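Local coordinates for protein killer cell lectin-like receptor 3 (Mus musculus, PDB 3C8J) that serves as a receptor on natural killer cells for class I MHC molecules, working as a disulfide-linked homodimer, at residues T77-K82 and C108-V113; Y83-S88 and Q128-P133; T99-C104 and V113-I118; W149-N154 and K158-I163; C173-L176 and I181-I184. The protein carries 4 engineered substitutions. All blocks are in the same frame, centred on the assembly; numbering follows the deposited sequence.

Contact 1 of 5, residues T77-K82 and C108-V113. Engineered in segment 108-113: Gly112 (natural residue Ser).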
# COMPACT_ATOMS: atom_id res chain seq x y z
N THR A 77 30.79 7.46 6.07
CA THR A 77 29.83 7.16 4.95
C THR A 77 28.34 7.32 5.34
O THR A 77 28.03 7.69 6.47
CB THR A 77 30.12 5.76 4.37
N GLY A 78 27.44 7.03 4.40
CA GLY A 78 26.00 7.13 4.65
C GLY A 78 25.16 6.82 3.42
O GLY A 78 25.38 5.80 2.75
N ARG A 79 24.21 7.71 3.13
CA ARG A 79 23.27 7.63 2.00
C ARG A 79 22.13 8.64 2.16
O ARG A 79 21.63 9.20 1.16
CB ARG A 79 22.65 6.22 1.84
CG ARG A 79 23.05 5.45 0.58
CD ARG A 79 22.79 6.22 -0.73
NE ARG A 79 23.97 6.93 -1.21
CZ ARG A 79 24.26 7.17 -2.49
NH1 ARG A 79 23.46 6.74 -3.46
NH2 ARG A 79 25.37 7.83 -2.81
N GLY A 80 21.71 8.83 3.42
CA GLY A 80 20.54 9.66 3.73
C GLY A 80 19.37 9.03 4.50
O GLY A 80 19.43 7.88 4.95
N VAL A 81 18.30 9.81 4.66
CA VAL A 81 17.15 9.42 5.43
C VAL A 81 16.05 9.06 4.46
O VAL A 81 15.63 9.89 3.65
CB VAL A 81 16.67 10.57 6.31
CG1 VAL A 81 15.48 10.15 7.10
CG2 VAL A 81 17.77 11.01 7.24
N LYS A 82 15.56 7.83 4.53
CA LYS A 82 14.46 7.42 3.68
C LYS A 82 13.52 6.51 4.44
O LYS A 82 13.88 5.95 5.48
CB LYS A 82 15.01 6.72 2.43
CG LYS A 82 15.81 5.50 2.78
CD LYS A 82 16.30 4.75 1.57
CE LYS A 82 17.56 3.95 1.92
NZ LYS A 82 17.48 3.18 3.19
N CYS A 108 17.97 6.70 -6.33
CA CYS A 108 16.95 5.71 -6.65
C CYS A 108 17.58 4.50 -7.35
O CYS A 108 17.24 3.36 -7.02
CB CYS A 108 15.85 6.33 -7.51
SG CYS A 108 14.63 7.42 -6.69
N GLN A 109 18.48 4.73 -8.31
CA GLN A 109 19.18 3.63 -9.00
C GLN A 109 19.91 2.75 -8.00
O GLN A 109 19.83 1.53 -8.08
CB GLN A 109 20.19 4.13 -10.05
CG GLN A 109 19.75 3.98 -11.51
CD GLN A 109 19.22 2.57 -11.85
OE1 GLN A 109 18.01 2.36 -11.95
NE2 GLN A 109 20.14 1.61 -12.01
N HIS A 110 20.60 3.39 -7.06
CA HIS A 110 21.37 2.69 -6.05
C HIS A 110 20.55 1.68 -5.24
O HIS A 110 21.10 0.72 -4.72
CB HIS A 110 22.03 3.70 -5.13
CG HIS A 110 22.92 3.07 -4.10
ND1 HIS A 110 22.54 2.93 -2.78
CD2 HIS A 110 24.15 2.52 -4.19
CE1 HIS A 110 23.50 2.34 -2.10
NE2 HIS A 110 24.49 2.08 -2.94
N TYR A 111 19.24 1.87 -5.14
CA TYR A 111 18.40 0.87 -4.49
C TYR A 111 17.67 -0.01 -5.50
O TYR A 111 16.82 -0.80 -5.12
CB TYR A 111 17.39 1.52 -3.55
CG TYR A 111 18.07 2.32 -2.49
CD1 TYR A 111 17.96 3.71 -2.47
CD2 TYR A 111 18.85 1.70 -1.52
CE1 TYR A 111 18.61 4.46 -1.50
CE2 TYR A 111 19.50 2.44 -0.56
CZ TYR A 111 19.38 3.83 -0.55
OH TYR A 111 20.01 4.58 0.41
N GLY A 112 18.00 0.15 -6.78
CA GLY A 112 17.30 -0.57 -7.84
C GLY A 112 15.82 -0.24 -7.97
O GLY A 112 15.07 -0.99 -8.57
N VAL A 113 15.39 0.89 -7.42
CA VAL A 113 14.00 1.31 -7.55
C VAL A 113 14.06 2.68 -8.17
O VAL A 113 14.44 3.64 -7.51
CB VAL A 113 13.28 1.35 -6.18
CG1 VAL A 113 11.89 1.88 -6.31
CG2 VAL A 113 13.24 -0.05 -5.56
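Tyr111, just past the end of the first helix of the C-type lectin-like domain, pushes its ring between the side chains of Arg79, in the loop before strand 82-88, and Lys82, which begins that strand. Lys82 reaches over from the strand side, and its aliphatic part meets the phenol end of the ring obliquely, with CD 3.9 Å from Tyr111 CZ. Its CG lies between the backbone N and the carbonyl carbon (chi1 60°), which directs the chain toward the helix end. The amino group carries on past the ring: NZ stays 4.0 Å from Tyr111 OH and makes no bond to it. A lysine suits this rim because its methylenes can pack while its charge remains near the surface.

Arg79 runs alongside the ring end, pointing the other way, and lays CB, CG and CD beside the hydroxyl. Bends at chi2 and chi3 then carry the guanidinium to His110, where NH1 lies 3.8 Å from His110 CB. The guanidinium and imidazole planes stand 55° apart, so the two groups are not stacked. His110 also puts ND1 on one face of the Tyr111 ring, displaced toward its rim, and Tyr93 of strand 90-96 meets this ring too. The helix closes in a Schellman motif whose positive-phi residue is the engineered Gly112. Cys108, disulfide-linked to Cys194, supplies the shared acceptor: Tyr111 N and Val113 N reach Cys108 O from opposite faces of its plane, each at 3.1 Å.

Contact 2 of 5, residues Y83-S88 and Q128-P133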
# COMPACT_ATOMS: atom_id res chain seq x y z
N TYR A 83 12.29 6.38 3.94
CA TYR A 83 11.40 5.30 4.36
C TYR A 83 10.75 4.71 3.11
O TYR A 83 10.77 5.35 2.04
CB TYR A 83 10.34 5.77 5.38
CG TYR A 83 9.29 6.70 4.84
CD1 TYR A 83 8.06 6.23 4.38
CD2 TYR A 83 9.53 8.08 4.76
CE1 TYR A 83 7.10 7.10 3.88
CE2 TYR A 83 8.61 8.95 4.25
CZ TYR A 83 7.40 8.48 3.81
OH TYR A 83 6.50 9.40 3.31
N TRP A 84 10.21 3.51 3.22
CA TRP A 84 9.45 2.96 2.13
C TRP A 84 8.02 2.59 2.54
O TRP A 84 7.74 2.39 3.71
CB TRP A 84 10.18 1.80 1.48
CG TRP A 84 10.43 0.63 2.39
CD1 TRP A 84 11.47 0.48 3.28
CD2 TRP A 84 9.64 -0.54 2.51
NE1 TRP A 84 11.37 -0.72 3.94
CE2 TRP A 84 10.26 -1.38 3.48
CE3 TRP A 84 8.47 -0.99 1.88
CZ2 TRP A 84 9.76 -2.63 3.82
CZ3 TRP A 84 7.96 -2.25 2.23
CH2 TRP A 84 8.61 -3.05 3.19
N PHE A 85 7.14 2.48 1.54
CA PHE A 85 5.69 2.41 1.75
C PHE A 85 5.05 1.88 0.46
O PHE A 85 5.37 2.33 -0.66
CB PHE A 85 5.18 3.83 2.02
CG PHE A 85 3.81 3.90 2.65
CD1 PHE A 85 3.66 4.00 4.05
CD2 PHE A 85 2.66 3.93 1.85
CE1 PHE A 85 2.40 4.11 4.61
CE2 PHE A 85 1.38 4.00 2.44
CZ PHE A 85 1.27 4.09 3.80
N CYS A 86 4.15 0.91 0.60
CA CYS A 86 3.49 0.35 -0.56
C CYS A 86 2.06 0.84 -0.64
O CYS A 86 1.49 1.30 0.34
CB CYS A 86 3.54 -1.16 -0.53
SG CYS A 86 5.19 -1.75 -0.42
N TYR A 87 1.49 0.73 -1.83
CA TYR A 87 0.14 1.14 -2.04
C TYR A 87 -0.34 0.44 -3.28
O TYR A 87 0.30 0.51 -4.33
CB TYR A 87 0.02 2.66 -2.17
CG TYR A 87 -1.42 3.08 -2.30
CD1 TYR A 87 -2.30 2.92 -1.23
CD2 TYR A 87 -1.93 3.58 -3.51
CE1 TYR A 87 -3.64 3.25 -1.34
CE2 TYR A 87 -3.29 3.92 -3.62
CZ TYR A 87 -4.12 3.74 -2.52
OH TYR A 87 -5.45 4.08 -2.58
N SER A 88 -1.46 -0.26 -3.13
CA SER A 88 -2.03 -1.04 -4.22
C SER A 88 -1.00 -2.08 -4.61
O SER A 88 -0.52 -2.81 -3.74
CB SER A 88 -2.44 -0.11 -5.38
OG SER A 88 -3.32 -0.75 -6.27
N GLN A 128 0.09 12.83 -3.14
CA GLN A 128 -0.04 14.14 -2.53
C GLN A 128 -0.74 14.11 -1.17
O GLN A 128 -0.37 14.85 -0.24
CB GLN A 128 -0.72 15.10 -3.48
CG GLN A 128 0.02 15.26 -4.77
CD GLN A 128 -0.74 16.10 -5.78
OE1 GLN A 128 -1.92 15.88 -6.04
NE2 GLN A 128 -0.05 17.06 -6.36
N ARG A 129 -1.76 13.26 -1.05
CA ARG A 129 -2.36 13.03 0.25
C ARG A 129 -1.33 12.42 1.21
O ARG A 129 -1.37 12.67 2.39
CB ARG A 129 -3.57 12.11 0.13
CG ARG A 129 -4.81 12.74 -0.47
CD ARG A 129 -6.00 11.74 -0.47
NE ARG A 129 -6.25 11.09 -1.78
CZ ARG A 129 -6.08 9.79 -1.99
NH1 ARG A 129 -5.67 9.00 -1.01
NH2 ARG A 129 -6.32 9.26 -3.17
N HIS A 130 -0.41 11.61 0.69
CA HIS A 130 0.48 10.82 1.54
C HIS A 130 1.66 11.63 2.07
O HIS A 130 1.98 11.65 3.26
CB HIS A 130 1.03 9.66 0.74
CG HIS A 130 2.09 8.91 1.47
ND1 HIS A 130 1.80 8.06 2.52
CD2 HIS A 130 3.43 8.94 1.37
CE1 HIS A 130 2.92 7.57 3.01
NE2 HIS A 130 3.93 8.11 2.33
N VAL A 131 2.31 12.30 1.13
CA VAL A 131 3.55 12.97 1.32
C VAL A 131 3.52 13.90 2.55
O VAL A 131 2.49 14.55 2.83
CB VAL A 131 3.86 13.66 -0.01
CG1 VAL A 131 4.01 15.16 0.08
CG2 VAL A 131 4.97 12.91 -0.77
N ILE A 132 4.62 13.93 3.31
CA ILE A 132 4.81 14.95 4.33
C ILE A 132 4.99 16.25 3.55
O ILE A 132 5.62 16.22 2.52
CB ILE A 132 6.06 14.66 5.18
CG1 ILE A 132 5.77 13.59 6.23
CG2 ILE A 132 6.52 15.94 5.90
CD1 ILE A 132 6.98 12.78 6.62
N PRO A 133 4.39 17.38 4.01
CA PRO A 133 4.56 18.66 3.25
C PRO A 133 6.00 18.88 2.80
O PRO A 133 6.91 18.83 3.62
CB PRO A 133 4.16 19.72 4.26
CG PRO A 133 3.14 19.05 5.09
CD PRO A 133 3.52 17.57 5.18
O HOH W 1 6.61 11.91 3.14
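Tyr83 and Phe85 project from strand 82-88 of the lectin-like domain onto His130 at the end of helix 121-130, and the three rings form an aromatic cluster. Tyr83 comes first. Its CG sits between the backbone N and the carbonyl carbon (chi1 69°), sending the phenol out toward the imidazole that reaches over from the helix. Tyr83 OH and His130 NE2 share a hydrogen bond of 3.0 Å, with NE2 near the phenol plane at the ring edge. A water also bridges Tyr83 OH to the chain beyond the helix, accepting from Ile132 N at 2.8 Å. Tyrosine therefore offers both a flat packing surface and a hydroxyl that serves two partners.

Two residues on, Phe85 presents a ring face to the same imidazole. The ring centroids are 4.5 Å apart and the planes inclined at 44°, an oblique meeting that is neither a stack nor edge-to-face. Phe94 of the adjoining strand joins both Tyr83 and His130. Phe85 also makes an edge-to-face pair with Tyr87 of the second subunit, and Cys86 to Ser88 extend the sheet antiparallel into that chain; the ring that His130 meets thus also packs at the dimer interface. The anti first torsion of His130 (chi1 172°) carries the imidazole across to the strand, where His130 CE1 lies over the centre of the Phe85 ring, 3.6 Å above its plane.

Contact 3 of 5, residues T99-C104 and V113-I118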
# COMPACT_ATOMS: atom_id res chain seq x y z
N THR A 99 18.33 16.67 -2.52
CA THR A 99 19.36 16.59 -3.56
C THR A 99 18.83 17.23 -4.84
O THR A 99 17.64 17.54 -4.92
CB THR A 99 19.79 15.12 -3.88
OG1 THR A 99 18.80 14.50 -4.72
CG2 THR A 99 20.01 14.30 -2.62
N THR A 100 19.73 17.42 -5.82
CA THR A 100 19.35 17.80 -7.19
C THR A 100 18.51 16.69 -7.79
O THR A 100 18.45 15.59 -7.22
CB THR A 100 20.58 18.00 -8.13
OG1 THR A 100 21.17 16.74 -8.42
CG2 THR A 100 21.62 18.95 -7.52
N TRP A 101 17.88 16.94 -8.93
CA TRP A 101 17.12 15.90 -9.62
C TRP A 101 18.03 14.75 -10.00
O TRP A 101 17.75 13.61 -9.71
CB TRP A 101 16.43 16.45 -10.87
CG TRP A 101 15.56 15.45 -11.56
CD1 TRP A 101 14.25 15.19 -11.31
CD2 TRP A 101 15.96 14.56 -12.61
NE1 TRP A 101 13.80 14.21 -12.15
CE2 TRP A 101 14.82 13.79 -12.95
CE3 TRP A 101 17.15 14.34 -13.30
CZ2 TRP A 101 14.85 12.83 -13.96
CZ3 TRP A 101 17.18 13.37 -14.30
CH2 TRP A 101 16.03 12.62 -14.61
N SER A 102 19.15 15.06 -10.63
CA SER A 102 20.09 14.02 -11.01
C SER A 102 20.51 13.13 -9.83
O SER A 102 20.66 11.92 -9.99
CB SER A 102 21.31 14.64 -11.67
OG SER A 102 21.73 13.79 -12.72
N GLY A 103 20.68 13.74 -8.66
CA GLY A 103 21.06 13.02 -7.45
C GLY A 103 19.94 12.10 -7.05
O GLY A 103 20.17 10.97 -6.59
N CYS A 104 18.71 12.58 -7.24
CA CYS A 104 17.52 11.80 -6.96
C CYS A 104 17.46 10.58 -7.87
O CYS A 104 17.30 9.45 -7.40
CB CYS A 104 16.28 12.67 -7.12
SG CYS A 104 14.73 11.77 -7.03
N VAL A 113 15.39 0.89 -7.42
CA VAL A 113 14.00 1.31 -7.55
C VAL A 113 14.06 2.68 -8.17
O VAL A 113 14.44 3.64 -7.51
CB VAL A 113 13.28 1.35 -6.18
CG1 VAL A 113 11.89 1.88 -6.31
CG2 VAL A 113 13.24 -0.05 -5.56
N PRO A 114 13.72 2.78 -9.46
CA PRO A 114 14.04 4.03 -10.16
C PRO A 114 13.15 5.23 -9.78
O PRO A 114 12.09 5.05 -9.20
CB PRO A 114 13.87 3.65 -11.65
CG PRO A 114 13.74 2.10 -11.67
CD PRO A 114 13.10 1.78 -10.35
N ILE A 115 13.61 6.43 -10.10
CA ILE A 115 12.88 7.66 -9.79
C ILE A 115 11.44 7.57 -10.30
O ILE A 115 11.19 7.00 -11.35
CB ILE A 115 13.67 8.93 -10.28
CG1 ILE A 115 13.02 10.24 -9.84
CG2 ILE A 115 13.96 8.89 -11.79
CD1 ILE A 115 13.82 11.49 -10.28
N LEU A 116 10.50 8.12 -9.54
CA LEU A 116 9.08 7.86 -9.76
C LEU A 116 8.51 8.18 -11.13
O LEU A 116 8.70 9.27 -11.67
CB LEU A 116 8.23 8.55 -8.70
CG LEU A 116 6.73 8.26 -8.75
CD1 LEU A 116 6.41 6.82 -8.44
CD2 LEU A 116 5.99 9.20 -7.85
N LYS A 117 7.81 7.19 -11.67
CA LYS A 117 6.88 7.39 -12.77
C LYS A 117 5.46 7.32 -12.22
O LYS A 117 5.11 6.39 -11.50
CB LYS A 117 7.14 6.35 -13.87
CG LYS A 117 5.96 6.05 -14.77
CD LYS A 117 6.32 6.21 -16.24
CE LYS A 117 5.35 5.44 -17.08
NZ LYS A 117 5.39 5.90 -18.48
N ILE A 118 4.64 8.31 -12.55
CA ILE A 118 3.25 8.35 -12.10
C ILE A 118 2.36 7.95 -13.27
O ILE A 118 2.48 8.52 -14.34
CB ILE A 118 2.83 9.73 -11.55
CG1 ILE A 118 3.72 10.13 -10.37
CG2 ILE A 118 1.39 9.69 -11.09
CD1 ILE A 118 3.35 11.45 -9.66
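Ile115 reaches into the first turn of helix 101-110 of the C-type lectin-like domain and touches Trp101 and Cys104 with the end of its longer branch. Both torsions of that branch are extended: CG1 is anti to the backbone N (chi1 -174°) and CD1 continues straight on, so a slim methyl tip enters between an indole and a sulfur. Isoleucine suits this buried place because its longer branch reaches both partners with one methyl. Ile115 CD1 lies 3.7 Å from Trp101 CE2, and the two side chains cross at about a right angle; the methyl approaches the indole obliquely.

Trp101 itself leaves the helix with CG opposite the backbone N, which lets the ring swing from the helix side to the isoleucine. The nitrogen of the indole lies beside the methyl, and NE1 donates a hydrogen bond to Ile138 O of strand 136-143. Cys104 offers Ile115 its SG, 3.6 Å from Ile115 CG1, and this sulfur is held by a disulfide to Cys192. Ile115 thus joins the loop to the helix, which the disulfide in turn ties to strand 190-197.

Two threonines precede the helix, and Thr99 belongs to a region implicated in MHC class I binding. Thr99 OG1 donates to Thr100 O at 2.7 Å, in the carbonyl plane, and Gly103, lacking a side chain, leaves room for that hydroxyl. Thr100 is the N-cap: its OG1 accepts from Gly103 N at 3.0 Å.

Contact 4 of 5, residues W149-N154 and K158-I163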
# COMPACT_ATOMS: atom_id res chain seq x y z
N TRP A 149 9.30 16.59 -23.10
CA TRP A 149 9.28 16.05 -21.75
C TRP A 149 9.35 14.54 -21.80
O TRP A 149 8.92 13.93 -22.79
CB TRP A 149 8.07 16.59 -20.96
CG TRP A 149 8.26 18.05 -20.69
CD1 TRP A 149 7.96 19.08 -21.53
CD2 TRP A 149 8.89 18.63 -19.54
NE1 TRP A 149 8.32 20.28 -20.96
CE2 TRP A 149 8.90 20.03 -19.74
CE3 TRP A 149 9.42 18.11 -18.35
CZ2 TRP A 149 9.42 20.92 -18.80
CZ3 TRP A 149 9.94 19.00 -17.41
CH2 TRP A 149 9.94 20.39 -17.64
N ALA A 150 9.93 13.94 -20.77
CA ALA A 150 10.17 12.50 -20.75
C ALA A 150 10.13 11.92 -19.36
O ALA A 150 10.74 12.45 -18.43
CB ALA A 150 11.50 12.16 -21.41
N TRP A 151 9.41 10.82 -19.23
CA TRP A 151 9.45 9.99 -18.03
C TRP A 151 10.74 9.19 -17.96
O TRP A 151 11.44 9.01 -18.95
CB TRP A 151 8.23 9.08 -17.96
CG TRP A 151 7.00 9.88 -17.73
CD1 TRP A 151 6.12 10.30 -18.67
CD2 TRP A 151 6.55 10.43 -16.49
NE1 TRP A 151 5.14 11.05 -18.09
CE2 TRP A 151 5.38 11.15 -16.75
CE3 TRP A 151 7.02 10.36 -15.17
CZ2 TRP A 151 4.66 11.80 -15.76
CZ3 TRP A 151 6.31 11.01 -14.18
CH2 TRP A 151 5.15 11.73 -14.48
N ILE A 152 11.06 8.72 -16.76
CA ILE A 152 12.25 7.92 -16.55
C ILE A 152 12.33 6.72 -17.50
O ILE A 152 13.41 6.38 -17.98
CB ILE A 152 12.35 7.47 -15.08
CG1 ILE A 152 13.64 6.65 -14.86
CG2 ILE A 152 11.08 6.72 -14.63
CD1 ILE A 152 14.91 7.47 -14.99
N ASP A 153 11.19 6.08 -17.76
CA ASP A 153 11.12 4.87 -18.58
C ASP A 153 10.86 5.09 -20.07
O ASP A 153 10.83 4.12 -20.83
CB ASP A 153 10.12 3.85 -17.98
CG ASP A 153 8.65 4.25 -18.19
OD1 ASP A 153 8.36 5.30 -18.81
OD2 ASP A 153 7.77 3.50 -17.72
N ASN A 154 10.66 6.35 -20.47
CA ASN A 154 10.33 6.74 -21.87
C ASN A 154 8.97 6.27 -22.36
O ASN A 154 8.69 6.31 -23.56
CB ASN A 154 11.42 6.30 -22.85
CG ASN A 154 12.71 7.03 -22.61
OD1 ASN A 154 13.63 6.50 -21.98
ND2 ASN A 154 12.80 8.27 -23.10
N LYS A 158 -0.78 8.48 -18.25
CA LYS A 158 -2.12 9.05 -18.42
C LYS A 158 -2.25 10.45 -17.83
O LYS A 158 -3.32 11.04 -17.83
CB LYS A 158 -3.17 8.09 -17.90
CG LYS A 158 -3.48 7.01 -18.91
CD LYS A 158 -3.71 5.68 -18.26
CE LYS A 158 -3.53 4.55 -19.27
NZ LYS A 158 -4.15 4.84 -20.60
N LEU A 159 -1.14 10.98 -17.35
CA LEU A 159 -1.06 12.33 -16.89
C LEU A 159 -0.68 13.24 -18.03
O LEU A 159 -0.93 14.44 -17.98
CB LEU A 159 -0.01 12.44 -15.79
CG LEU A 159 -0.45 12.60 -14.34
CD1 LEU A 159 -1.71 11.83 -14.03
CD2 LEU A 159 0.69 12.17 -13.45
N ASP A 160 -0.05 12.66 -19.05
CA ASP A 160 0.52 13.42 -20.16
C ASP A 160 -0.48 14.42 -20.73
O ASP A 160 -0.14 15.59 -20.94
CB ASP A 160 1.06 12.49 -21.27
CG ASP A 160 2.30 11.70 -20.83
OD1 ASP A 160 3.02 12.13 -19.90
OD2 ASP A 160 2.56 10.63 -21.41
N MET A 161 -1.72 13.97 -20.95
CA MET A 161 -2.81 14.83 -21.42
C MET A 161 -2.94 16.11 -20.60
O MET A 161 -2.91 17.22 -21.15
CB MET A 161 -4.14 14.07 -21.44
CG MET A 161 -4.43 13.39 -22.76
SD MET A 161 -5.95 14.04 -23.47
CE MET A 161 -5.77 13.64 -25.23
N LYS A 162 -3.08 15.93 -19.29
CA LYS A 162 -3.15 17.03 -18.33
C LYS A 162 -1.84 17.83 -18.30
O LYS A 162 -1.85 19.06 -18.33
CB LYS A 162 -3.52 16.49 -16.95
CG LYS A 162 -3.50 17.50 -15.80
CD LYS A 162 -3.39 16.78 -14.44
CE LYS A 162 -2.95 17.73 -13.33
NZ LYS A 162 -3.27 17.16 -12.00
N ILE A 163 -0.71 17.11 -18.26
CA ILE A 163 0.62 17.71 -18.20
C ILE A 163 0.93 18.63 -19.38
O ILE A 163 1.39 19.75 -19.20
CB ILE A 163 1.71 16.62 -18.02
CG1 ILE A 163 1.84 16.24 -16.54
CG2 ILE A 163 3.06 17.07 -18.58
CD1 ILE A 163 2.56 14.92 -16.25
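The Trp151 indole has Asp160 at its edge and Ile163 approaching obliquely, and so joins the end of strand 148-151 to the short helix 160-164 of the lectin-like domain. The carboxylate is turned 35° from the indole plane, yet its OD1 lies in that plane. The resulting bond, Trp151 NE1 to Asp160 OD1, is 3.0 Å long and nearly straight, with 167° at the hydrogen, and it uses the syn lone pair of OD1. Tryptophan is apt here: it combines a broad apolar surface for a buried site with one N-H at the rim, and the aspartate answers that N-H.

Beyond the polar edge, the six-membered ring meets the helix by packing alone. Ile163 extends from the helix to meet it, and its CD1 is 3.8 Å from Trp151 CZ2. Leu140 of strand 136-143 touches both of these residues, linking the small helix to the sheet. Part of the helix, from Met161 onward, falls in a region implicated in MHC class I binding.

The strand gives way to a type I turn from Trp151 to Asn154, closed by Asn154 N to Trp151 O at 3.2 Å. In Asp160, CG anti to the carbonyl carbon (chi1 -68°) swings the carboxylate toward the indole, and its two oxygens have different partners: OD1 receives the indole N-H, while OD2 accepts from Ser157 N.

Contact 5 of 5, residues C173-L176 and I181-I184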
# COMPACT_ATOMS: atom_id res chain seq x y z
N CYS A 173 13.03 20.34 -14.64
CA CYS A 173 12.51 19.06 -14.17
C CYS A 173 11.13 19.21 -13.49
O CYS A 173 10.54 20.29 -13.51
CB CYS A 173 13.50 18.43 -13.20
SG CYS A 173 15.00 17.80 -13.97
N VAL A 174 10.61 18.12 -12.91
CA VAL A 174 9.28 18.15 -12.29
C VAL A 174 9.27 17.62 -10.85
O VAL A 174 9.78 16.53 -10.57
CB VAL A 174 8.20 17.40 -13.13
CG1 VAL A 174 6.86 17.35 -12.40
CG2 VAL A 174 7.99 18.06 -14.48
N PHE A 175 8.68 18.36 -9.94
CA PHE A 175 8.51 17.87 -8.57
C PHE A 175 7.05 17.83 -8.21
O PHE A 175 6.24 18.47 -8.88
CB PHE A 175 9.30 18.74 -7.58
CG PHE A 175 8.80 20.15 -7.47
CD1 PHE A 175 8.01 20.53 -6.38
CD2 PHE A 175 9.12 21.10 -8.42
CE1 PHE A 175 7.55 21.84 -6.26
CE2 PHE A 175 8.66 22.38 -8.30
CZ PHE A 175 7.87 22.75 -7.22
N LEU A 176 6.69 17.06 -7.19
CA LEU A 176 5.36 17.23 -6.63
C LEU A 176 5.35 17.77 -5.20
O LEU A 176 6.34 17.66 -4.46
CB LEU A 176 4.48 15.98 -6.80
CG LEU A 176 4.56 14.74 -5.91
CD1 LEU A 176 4.38 15.07 -4.43
CD2 LEU A 176 3.53 13.70 -6.35
N ILE A 181 1.87 19.61 -9.08
CA ILE A 181 3.15 19.33 -9.74
C ILE A 181 3.57 20.55 -10.56
O ILE A 181 2.74 21.25 -11.12
CB ILE A 181 3.13 18.07 -10.67
CG1 ILE A 181 2.21 18.28 -11.87
CG2 ILE A 181 2.69 16.84 -9.93
CD1 ILE A 181 2.57 17.42 -13.05
N GLU A 182 4.88 20.78 -10.63
CA GLU A 182 5.43 21.97 -11.24
C GLU A 182 6.75 21.67 -11.96
O GLU A 182 7.31 20.59 -11.80
CB GLU A 182 5.69 23.02 -10.16
CG GLU A 182 4.55 23.94 -9.86
CD GLU A 182 5.05 25.30 -9.42
OE1 GLU A 182 5.44 25.42 -8.23
OE2 GLU A 182 5.04 26.24 -10.25
N ASP A 183 7.24 22.65 -12.71
CA ASP A 183 8.53 22.53 -13.38
C ASP A 183 9.53 23.59 -12.90
O ASP A 183 9.20 24.80 -12.85
CB ASP A 183 8.38 22.57 -14.91
CG ASP A 183 7.80 23.88 -15.42
OD1 ASP A 183 6.79 24.37 -14.87
OD2 ASP A 183 8.35 24.41 -16.41
N ILE A 184 10.74 23.15 -12.57
CA ILE A 184 11.79 24.04 -12.07
C ILE A 184 13.20 23.51 -12.36
O ILE A 184 13.37 22.33 -12.70
CB ILE A 184 11.56 24.36 -10.55
CG1 ILE A 184 12.08 25.75 -10.19
CG2 ILE A 184 12.07 23.23 -9.66
CD1 ILE A 184 11.27 26.49 -9.12
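A beta hairpin of the C-type lectin-like domain pairs strand 173-176 with strand 181-184, antiparallel in sense with 145° between their directions. Cys173 with Ile184 and Phe175 with Glu182 are the hydrogen-bonded pairs. In the first, Cys173 N donates to Ile184 O at 2.8 Å in a nearly straight bond (173° at the hydrogen), and Ile184 N returns to Cys173 O at 3.0 Å. The second pair is longer, with both Phe175 N to Glu182 O and Glu182 N to Phe175 O at 3.2 Å. Val174 with Asp183 and Leu176 with Ile181 are non-hydrogen-bonded pairs.

Side chains alternate between the two faces. On one, Phe175 takes a first torsion of 65°, which folds its ring over the partner strand: CE2 is 3.6 Å from Glu182 CB and 3.8 Å from Ile184 CG2. Phenylalanine and glutamate lie side by side; Glu182 CB meets the CE2 corner of the ring obliquely, and OE1 stays alongside, 3.7 Å from Phe175 CZ. On the other face, beta-branched Ile181 sets its CG2 methyl against Leu176 CB, 3.7 Å away, and Asp183 OD2 is bonded to Ser170 OG. Ile181 and Glu182 belong to a region implicated in MHC class I binding.

Cys173 is tied by a disulfide to Cys186 beyond the hairpin. Strand 173-176 pairs in turn with strand 136-143, while Leu176 and Ile181 rest on helix 121-130, and Val174 and Asp183 on Trp149 of strand 148-151.

Overall arrangement
Contacts 1 and 2 lie at the surface, whereas contacts 3, 4 and 5 are buried and each touches the other two. Contact 1 is oblique packing of long charged chains on rings; contact 2, about 17 Å away between centres, adds a shared hydroxyl-imidazole bond beside the dimer interface. Contacts 1 and 3 use opposite ends of helix 101-110 and share Val113. The core contacts differ as well: contact 3 is apolar, contact 4 adds one indole-carboxylate bond, and contact 5 rests on backbone pairing. A salt bridge from Lys117 to Asp153 joins contacts 3 and 4, and Trp149 packs contact 4 against contact 5.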